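Local coordinates for VgrG protein (Vibrio cholerae, PDB 4DTH) that probably cross-links actin through a toxin domain that is here bound to ATP and magnesium, at residues L130-S135 with I142-A147; E222-V227 with E288-S293; G246-E251 with I259-N264. One frame throughout, in Å; residues are numbered along the deposited sequence. Where two conformers were deposited one is given.

Contact 1 (L130-S135 with I142-A147)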
loop_
_atom_site.group_PDB
_atom_site.type_symbol
_atom_site.label_atom_id
_atom_site.label_comp_id
_atom_site.label_asym_id
_atom_site.label_seq_id
_atom_site.Cartn_x
_atom_site.Cartn_y
_atom_site.Cartn_z
ATOM N N LEU A 130 12.492 -18.875 12.067
ATOM C CA LEU A 130 13.636 -18.420 11.290
ATOM C C LEU A 130 14.646 -17.909 12.314
ATOM O O LEU A 130 14.242 -17.315 13.323
ATOM C CB LEU A 130 13.207 -17.210 10.438
ATOM C CG LEU A 130 13.175 -17.300 8.924
ATOM C CD1 LEU A 130 13.346 -15.911 8.329
ATOM C CD2 LEU A 130 14.273 -18.191 8.360
ATOM N N ALA A 131 15.941 -18.163 12.085
ATOM C CA ALA A 131 16.986 -17.700 12.988
ATOM C C ALA A 131 17.653 -16.446 12.410
ATOM O O ALA A 131 17.826 -16.356 11.189
ATOM C CB ALA A 131 18.031 -18.790 13.198
ATOM N N PRO A 132 18.052 -15.486 13.285
ATOM C CA PRO A 132 18.768 -14.306 12.777
ATOM C C PRO A 132 20.182 -14.710 12.362
ATOM O O PRO A 132 20.991 -15.145 13.196
ATOM C CB PRO A 132 18.743 -13.313 13.942
ATOM C CG PRO A 132 18.396 -14.085 15.129
ATOM C CD PRO A 132 17.922 -15.449 14.759
ATOM N N ILE A 133 20.418 -14.737 11.054
ATOM C CA ILE A 133 21.686 -15.167 10.475
ATOM C C ILE A 133 22.163 -14.156 9.449
ATOM O O ILE A 133 21.393 -13.294 9.010
ATOM C CB ILE A 133 21.560 -16.601 9.831
ATOM C CG1 ILE A 133 20.440 -16.681 8.755
ATOM C CG2 ILE A 133 21.384 -17.694 10.885
ATOM C CD1 ILE A 133 20.881 -16.369 7.356
ATOM N N GLN A 134 23.412 -14.342 9.008
ATOM C CA GLN A 134 23.998 -13.555 7.946
ATOM C C GLN A 134 24.102 -14.495 6.760
ATOM O O GLN A 134 24.444 -15.671 6.945
ATOM C CB GLN A 134 25.382 -13.031 8.364
ATOM C CG GLN A 134 25.971 -12.025 7.393
ATOM C CD GLN A 134 27.271 -11.491 7.920
ATOM O OE1 GLN A 134 28.342 -12.032 7.640
ATOM N NE2 GLN A 134 27.200 -10.450 8.732
ATOM N N SER A 135 23.805 -13.996 5.550
ATOM C CA SER A 135 23.904 -14.758 4.301
ATOM C C SER A 135 25.336 -15.275 4.122
ATOM O O SER A 135 26.279 -14.678 4.659
ATOM C CB SER A 135 23.529 -13.885 3.110
ATOM O OG SER A 135 24.476 -12.854 2.888
ATOM N N ILE A 142 19.494 -11.294 8.530
ATOM C CA ILE A 142 18.129 -11.443 9.022
ATOM C C ILE A 142 18.136 -11.031 10.482
ATOM O O ILE A 142 18.974 -11.502 11.252
ATOM C CB ILE A 142 17.586 -12.909 8.906
ATOM C CG1 ILE A 142 17.530 -13.400 7.452
ATOM C CG2 ILE A 142 16.208 -13.037 9.576
ATOM C CD1 ILE A 142 17.303 -14.977 7.312
ATOM N N GLU A 143 17.181 -10.193 10.863
ATOM C CA GLU A 143 16.948 -9.801 12.245
ATOM C C GLU A 143 15.542 -10.303 12.566
ATOM O O GLU A 143 14.634 -10.120 11.750
ATOM C CB GLU A 143 17.013 -8.276 12.416
ATOM C CG GLU A 143 18.405 -7.689 12.258
ATOM C CD GLU A 143 19.340 -7.829 13.445
ATOM O OE1 GLU A 143 20.533 -7.485 13.286
ATOM O OE2 GLU A 143 18.896 -8.279 14.529
ATOM N N ILE A 144 15.367 -10.977 13.711
ATOM C CA ILE A 144 14.065 -11.500 14.141
ATOM C C ILE A 144 13.532 -10.622 15.266
ATOM O O ILE A 144 14.164 -10.521 16.318
ATOM C CB ILE A 144 14.137 -13.014 14.540
ATOM C CG1 ILE A 144 14.563 -13.911 13.344
ATOM C CG2 ILE A 144 12.824 -13.504 15.199
ATOM C CD1 ILE A 144 13.637 -13.851 12.090
ATOM N N THR A 145 12.374 -9.999 15.048
ATOM C CA THR A 145 11.762 -9.103 16.040
ATOM C C THR A 145 10.674 -9.780 16.851
ATOM O O THR A 145 10.373 -9.333 17.960
ATOM C CB THR A 145 11.359 -7.787 15.407
ATOM O OG1 THR A 145 10.401 -8.060 14.393
ATOM C CG2 THR A 145 12.562 -7.037 14.835
ATOM N N ASN A 146 10.108 -10.877 16.321
ATOM C CA ASN A 146 9.147 -11.694 17.046
ATOM C C ASN A 146 9.560 -13.158 16.903
ATOM O O ASN A 146 9.286 -13.790 15.880
ATOM C CB ASN A 146 7.695 -11.455 16.621
ATOM C CG ASN A 146 6.689 -12.158 17.511
ATOM O OD1 ASN A 146 7.036 -12.883 18.451
ATOM N ND2 ASN A 146 5.414 -11.959 17.242
ATOM N N ALA A 147 10.249 -13.680 17.930
ATOM C CA ALA A 147 10.719 -15.064 17.958
ATOM C C ALA A 147 9.567 -16.060 18.126
ATOM O O ALA A 147 9.755 -17.249 17.867
ATOM C CB ALA A 147 11.750 -15.246 19.065
#

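Contact 2 (E222-V227 with E288-S293)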
loop_
_atom_site.group_PDB
_atom_site.type_symbol
_atom_site.label_atom_id
_atom_site.label_comp_id
_atom_site.label_asym_id
_atom_site.label_seq_id
_atom_site.Cartn_x
_atom_site.Cartn_y
_atom_site.Cartn_z
ATOM N N GLU A 222 -2.784 27.687 -10.396
ATOM C CA GLU A 222 -2.403 26.422 -11.029
ATOM C C GLU A 222 -2.326 25.291 -9.996
ATOM O O GLU A 222 -2.755 24.171 -10.287
ATOM C CB GLU A 222 -1.096 26.558 -11.828
ATOM C CG GLU A 222 -1.179 27.649 -12.889
ATOM C CD GLU A 222 -1.173 27.192 -14.330
ATOM O OE1 GLU A 222 -2.250 26.805 -14.834
ATOM O OE2 GLU A 222 -0.103 27.278 -14.974
ATOM N N LEU A 223 -1.815 25.607 -8.779
ATOM C CA LEU A 223 -1.749 24.649 -7.669
ATOM C C LEU A 223 -3.189 24.325 -7.225
ATOM O O LEU A 223 -3.514 23.152 -7.017
ATOM C CB LEU A 223 -0.949 25.244 -6.495
ATOM C CG LEU A 223 -0.524 24.295 -5.376
ATOM C CD1 LEU A 223 0.477 23.276 -5.866
ATOM C CD2 LEU A 223 0.083 25.064 -4.227
ATOM N N ALA A 224 -4.057 25.365 -7.129
ATOM C CA ALA A 224 -5.467 25.188 -6.759
ATOM C C ALA A 224 -6.192 24.306 -7.773
ATOM O O ALA A 224 -6.919 23.406 -7.357
ATOM C CB ALA A 224 -6.168 26.532 -6.633
ATOM N N ALA A 225 -5.959 24.529 -9.094
ATOM C CA ALA A 225 -6.589 23.729 -10.157
ATOM C C ALA A 225 -6.161 22.251 -10.091
ATOM O O ALA A 225 -6.996 21.364 -10.286
ATOM C CB ALA A 225 -6.281 24.318 -11.522
ATOM N N ASN A 226 -4.870 21.996 -9.785
ATOM C CA ASN A 226 -4.327 20.645 -9.638
ATOM C C ASN A 226 -4.952 19.936 -8.442
ATOM O O ASN A 226 -5.374 18.782 -8.577
ATOM C CB ASN A 226 -2.796 20.686 -9.500
ATOM C CG ASN A 226 -2.073 20.945 -10.802
ATOM O OD1 ASN A 226 -2.441 20.450 -11.857
ATOM N ND2 ASN A 226 -0.994 21.689 -10.761
ATOM N N VAL A 227 -5.034 20.627 -7.284
ATOM C CA VAL A 227 -5.636 20.063 -6.068
ATOM C C VAL A 227 -7.112 19.756 -6.332
ATOM O O VAL A 227 -7.584 18.672 -5.974
ATOM C CB VAL A 227 -5.434 20.939 -4.803
ATOM C CG1 VAL A 227 -6.217 20.380 -3.611
ATOM C CG2 VAL A 227 -3.949 21.050 -4.449
ATOM N N GLU A 288 -3.524 21.196 2.854
ATOM C CA GLU A 288 -2.389 21.834 3.527
ATOM C C GLU A 288 -1.362 22.454 2.570
ATOM O O GLU A 288 -0.614 23.338 2.991
ATOM C CB GLU A 288 -1.700 20.849 4.494
ATOM C CG GLU A 288 -2.599 20.337 5.613
ATOM C CD GLU A 288 -2.124 19.138 6.421
ATOM O OE1 GLU A 288 -0.965 18.699 6.241
ATOM O OE2 GLU A 288 -2.925 18.634 7.241
ATOM N N ILE A 289 -1.321 22.019 1.291
ATOM C CA ILE A 289 -0.364 22.572 0.330
ATOM C C ILE A 289 -0.812 23.933 -0.214
ATOM O O ILE A 289 -0.032 24.606 -0.885
ATOM C CB ILE A 289 0.084 21.582 -0.783
ATOM C CG1 ILE A 289 -0.953 21.457 -1.929
ATOM C CG2 ILE A 289 0.516 20.209 -0.200
ATOM C CD1 ILE A 289 -0.441 20.760 -3.178
ATOM N N LEU A 290 -2.074 24.316 0.054
ATOM C CA LEU A 290 -2.676 25.578 -0.394
ATOM C C LEU A 290 -2.816 26.568 0.763
ATOM O O LEU A 290 -2.776 26.166 1.925
ATOM C CB LEU A 290 -4.089 25.310 -0.968
ATOM C CG LEU A 290 -4.228 24.290 -2.105
ATOM C CD1 LEU A 290 -5.683 23.912 -2.317
ATOM C CD2 LEU A 290 -3.637 24.813 -3.393
ATOM N N SER A 291 -3.071 27.861 0.437
ATOM C CA SER A 291 -3.354 28.890 1.439
ATOM C C SER A 291 -4.771 28.619 1.951
ATOM O O SER A 291 -5.533 27.953 1.245
ATOM C CB SER A 291 -3.287 30.273 0.801
ATOM O OG SER A 291 -4.254 30.419 -0.233
ATOM N N LYS A 292 -5.124 29.109 3.163
ATOM C CA LYS A 292 -6.457 28.947 3.769
ATOM C C LYS A 292 -7.543 29.385 2.752
ATOM O O LYS A 292 -8.518 28.659 2.541
ATOM C CB LYS A 292 -6.549 29.775 5.076
ATOM C CG LYS A 292 -7.835 29.612 5.895
ATOM C CD LYS A 292 -8.072 30.824 6.808
ATOM C CE LYS A 292 -9.394 30.765 7.540
ATOM N NZ LYS A 292 -9.893 32.122 7.899
ATOM N N SER A 293 -7.310 30.530 2.075
ATOM C CA SER A 293 -8.193 31.120 1.066
ATOM C C SER A 293 -8.379 30.227 -0.177
ATOM O O SER A 293 -9.522 29.977 -0.569
ATOM C CB SER A 293 -7.688 32.503 0.666
ATOM O OG SER A 293 -8.551 33.096 -0.288
#

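Contact 3 (G246-E251 with I259-N264)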
loop_
_atom_site.group_PDB
_atom_site.type_symbol
_atom_site.label_atom_id
_atom_site.label_comp_id
_atom_site.label_asym_id
_atom_site.label_seq_id
_atom_site.Cartn_x
_atom_site.Cartn_y
_atom_site.Cartn_z
ATOM N N GLY A 246 -22.387 -0.948 -3.582
ATOM C CA GLY A 246 -23.339 -0.815 -2.481
ATOM C C GLY A 246 -22.619 -0.660 -1.155
ATOM O O GLY A 246 -22.805 -1.466 -0.245
ATOM N N ILE A 247 -21.765 0.372 -1.060
ATOM C CA ILE A 247 -20.943 0.598 0.133
ATOM C C ILE A 247 -21.609 1.606 1.061
ATOM O O ILE A 247 -21.994 2.679 0.608
ATOM C CB ILE A 247 -19.515 1.067 -0.273
ATOM C CG1 ILE A 247 -18.835 0.044 -1.225
ATOM C CG2 ILE A 247 -18.634 1.324 0.971
ATOM C CD1 ILE A 247 -17.552 0.561 -1.903
ATOM N N TYR A 248 -21.645 1.298 2.374
ATOM C CA TYR A 248 -22.165 2.251 3.361
ATOM C C TYR A 248 -21.043 3.261 3.638
ATOM O O TYR A 248 -20.017 2.886 4.210
ATOM C CB TYR A 248 -22.552 1.518 4.657
ATOM C CG TYR A 248 -23.875 0.799 4.537
ATOM C CD1 TYR A 248 -23.960 -0.456 3.938
ATOM C CD2 TYR A 248 -25.048 1.377 5.013
ATOM C CE1 TYR A 248 -25.184 -1.106 3.789
ATOM C CE2 TYR A 248 -26.274 0.728 4.890
ATOM C CZ TYR A 248 -26.338 -0.511 4.271
ATOM O OH TYR A 248 -27.544 -1.156 4.155
ATOM N N ILE A 249 -21.236 4.525 3.179
ATOM C CA ILE A 249 -20.310 5.666 3.343
ATOM C C ILE A 249 -20.956 6.646 4.290
ATOM O O ILE A 249 -21.992 7.214 3.943
ATOM C CB ILE A 249 -19.996 6.416 1.999
ATOM C CG1 ILE A 249 -19.565 5.477 0.856
ATOM C CG2 ILE A 249 -19.017 7.605 2.212
ATOM C CD1 ILE A 249 -18.201 4.877 0.954
ATOM N N ASN A 250 -20.324 6.903 5.458
ATOM C CA ASN A 250 -20.854 7.862 6.442
ATOM C C ASN A 250 -22.290 7.455 6.790
ATOM O O ASN A 250 -22.503 6.310 7.190
ATOM C CB ASN A 250 -20.773 9.320 5.918
ATOM C CG ASN A 250 -19.850 10.203 6.671
ATOM O OD1 ASN A 250 -18.942 9.746 7.377
ATOM N ND2 ASN A 250 -20.029 11.492 6.459
ATOM N N GLU A 251 -23.273 8.324 6.477
ATOM C CA GLU A 251 -24.686 8.055 6.726
ATOM C C GLU A 251 -25.453 7.618 5.463
ATOM O O GLU A 251 -26.652 7.376 5.548
ATOM C CB GLU A 251 -25.363 9.254 7.416
ATOM C CG GLU A 251 -24.945 9.430 8.869
ATOM C CD GLU A 251 -25.471 10.685 9.537
ATOM O OE1 GLU A 251 -26.710 10.832 9.649
ATOM O OE2 GLU A 251 -24.640 11.513 9.975
ATOM N N ILE A 259 -29.890 -0.255 -4.050
ATOM C CA ILE A 259 -28.623 -0.896 -4.396
ATOM C C ILE A 259 -28.308 -1.972 -3.384
ATOM O O ILE A 259 -28.169 -1.676 -2.192
ATOM C CB ILE A 259 -27.462 0.128 -4.534
ATOM C CG1 ILE A 259 -27.754 1.177 -5.622
ATOM C CG2 ILE A 259 -26.137 -0.604 -4.801
ATOM C CD1 ILE A 259 -27.061 2.550 -5.376
ATOM N N THR A 260 -28.148 -3.221 -3.858
ATOM C CA THR A 260 -27.797 -4.328 -2.982
ATOM C C THR A 260 -26.274 -4.350 -2.776
ATOM O O THR A 260 -25.517 -4.513 -3.744
ATOM C CB THR A 260 -28.289 -5.674 -3.551
ATOM O OG1 THR A 260 -29.708 -5.641 -3.705
ATOM C CG2 THR A 260 -27.891 -6.865 -2.671
ATOM N N PRO A 261 -25.825 -4.294 -1.506
ATOM C CA PRO A 261 -24.379 -4.409 -1.227
ATOM C C PRO A 261 -23.729 -5.651 -1.851
ATOM O O PRO A 261 -24.303 -6.756 -1.831
ATOM C CB PRO A 261 -24.329 -4.463 0.299
ATOM C CG PRO A 261 -25.539 -3.726 0.733
ATOM C CD PRO A 261 -26.595 -4.118 -0.253
ATOM N N ASN A 262 -22.572 -5.447 -2.493
ATOM C CA ASN A 262 -21.814 -6.541 -3.076
ATOM C C ASN A 262 -20.331 -6.409 -2.779
ATOM O O ASN A 262 -19.505 -6.928 -3.517
ATOM C CB ASN A 262 -22.147 -6.786 -4.551
ATOM C CG ASN A 262 -21.900 -5.615 -5.463
ATOM O OD1 ASN A 262 -20.896 -5.562 -6.180
ATOM N ND2 ASN A 262 -22.850 -4.685 -5.506
ATOM N N ALA A 263 -20.004 -5.716 -1.666
ATOM C CA ALA A 263 -18.654 -5.549 -1.131
ATOM C C ALA A 263 -18.791 -5.261 0.350
ATOM O O ALA A 263 -19.830 -4.750 0.786
ATOM C CB ALA A 263 -17.911 -4.413 -1.830
ATOM N N ASN A 264 -17.750 -5.577 1.130
ATOM C CA ASN A 264 -17.810 -5.355 2.570
ATOM C C ASN A 264 -17.428 -3.931 3.016
ATOM O O ASN A 264 -17.548 -3.595 4.195
ATOM C CB ASN A 264 -17.069 -6.453 3.335
ATOM C CG ASN A 264 -17.608 -7.855 3.067
ATOM O OD1 ASN A 264 -16.857 -8.834 3.043
ATOM N ND2 ASN A 264 -18.911 -7.995 2.839
HETATM O O HOH W 1 -21.508 -2.890 1.729
#

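Contact 1 (L130-S135 with I142-A147)
The flat peptide group joining Ala131 to Pro132 takes both isoleucines of strand 140-144 on one face. Ile144 CG1 stands squarely over Pro132 N at 3.8 Å, while Ile142 CG2 lies off the same face, displaced to one side of Ala131 O, 4.0 Å away. The proline ring adds its margin: CD meets Ile144 CG1, and CB rests against the backbone oxygen of Ile142 at 3.3 Å. Behind this, Leu130 is buried, and its CB packs on Ile144 CD1 at 3.8 Å.

One residue further on, Ile133 reaches back although its CB leaves the strand side. CG1 is wedged between backbone N and carbonyl carbon (chi1 56°), which swings CD1 alongside Ile142 CD1 at 3.8 Å, the two side chains pointing the same way. Here the backbones also join, in a single hydrogen bond from Ile142 N to Ile133 O, 2.8 Å long and nearly straight (173°). Trp113 and His117 of helix 101-124 pack over this apolar layer, touching Ile142 in the first case and Leu130 and Ile133 in the second. On the strand's other edge the backbone of Glu143 hydrogen-bonds to that of Tyr48 in strand 45-51, and its carboxylate forms a salt bridge to Lys50.

The non-regular segment 130-135 thus runs antiparallel along strand 140-144, on the side away from strand 45-51, joined by one backbone bond, as where a loop flanks an edge of locally antiparallel strands.

Contact 2 (E222-V227 with E288-S293)
Leu290 drives one methyl, CD2, against Leu223, Ala224 and Val227 of helix 221-245. That carbon lies 3.7 Å from Leu223 CG and 3.8 Å from Ala224 N, beside Ala224, whose short side chain lets the methyl approach the helix backbone. The first two torsions of Leu290 act together: CG sits anti to its own carbonyl carbon (chi1 -56°), and with chi2 at 167° the other methyl faces Val227. Leu290 CD1 meets Val227 CG1 at 3.8 Å, the two side chains reaching toward each other tip to tip. Leu223 and Leu290, by contrast, slide past one another in opposite directions.

Ile289 supplies the second prong. Its CG1 occupies the position flanked by both backbone N and carbonyl carbon (chi1 80°), and from there the extended branch carries CD1 between two helix residues, 3.7 Å from Val227 CG2 and 3.8 Å from Leu223 CD1. The other methyl of Leu223, CD2, passes 3.4 Å from Ile289 O.

Val298 of helix 292-307 touches both Ala224 and Leu290, and Phe209 of helix 204-212 covers Ala224 as well. Next in the chain, Ser291 is the N-cap of helix 292-307; its OG bonds to Asp294 N and to Asp219 OD2.

No hydrogen bond or salt bridge spans the two segments, which implies that their attraction probably rests mainly on dispersion and on partial removal of aliphatic groups from water; polar bonding nearby includes the Ser291 cap.

Contact 3 (G246-E251 with I259-N264)
Where helix 221-245 ends, Gly246 turns the chain out of helical geometry with a positive phi (64°), and Ile259, Pro261 and their neighbours close over that terminus. Because glycine has no side chain, the two backbones come very near each other: the CA atoms of Gly246 and Pro261 are 3.9 Å apart. Ile259 approaches from the flank, placing CG2 3.6 Å from Gly246 CA. Pro261 lies against the carbonyl oxygen of Gly246, its CB at 3.4 Å from Gly246 O and its CA-H also directed there, though with a bent geometry. The same ring continues outward to Tyr248, whose CE1 lies 4.0 Å from Pro261 CG, the two side chains meeting at a slant.

A glycine with positive phi is a common C-terminal stop for an alpha helix; here the chain also returns, and Asn262 bonds to the last turn. Its backbone pairs with that of Phe245, and its side-chain nitrogen bonds to Lys244 O. The amide also folds back on its own segment: Asn262 ND2 donates to Thr260 O over 3.2 Å, almost straight (168°) and within the plane of the amide. A chi1 of 59° turns this group back toward the helix end although CB leaves in the opposite sense, and the two acceptors together would fix its rotation.

No direct hydrogen bond crosses between the segments, but a water joins them. It donates to Gly246 O at 2.8 Å and to Ala263 O at 2.7 Å, bridging two backbone carbonyls that could not bond to each other. Past this bridge, Ala263 packs on Phe245 of the ending helix and on Val271 of helix 269-275.

In the fold
Contacts 2 and 3 are tied by one element: helix 221-245 enters contact 2 near its first turn and ends at contact 3, which is nested in the loop that contact 2 closes. Their centres are about 32 Å apart and their nearest atoms about 18 Å. Contact 1 closes earlier in the chain and lies across the chain's centre from both, its centre about 46 Å from that of contact 2 and about 43 Å from that of contact 3. None of the three holds a magnesium ligand; the protein ligands seen at the two ions include Glu28, Glu90, Gln174 and Glu351. Contacts 1 and 3 join segments only 7 and 8 residues apart, whereas contact 2 joins segments 61 apart.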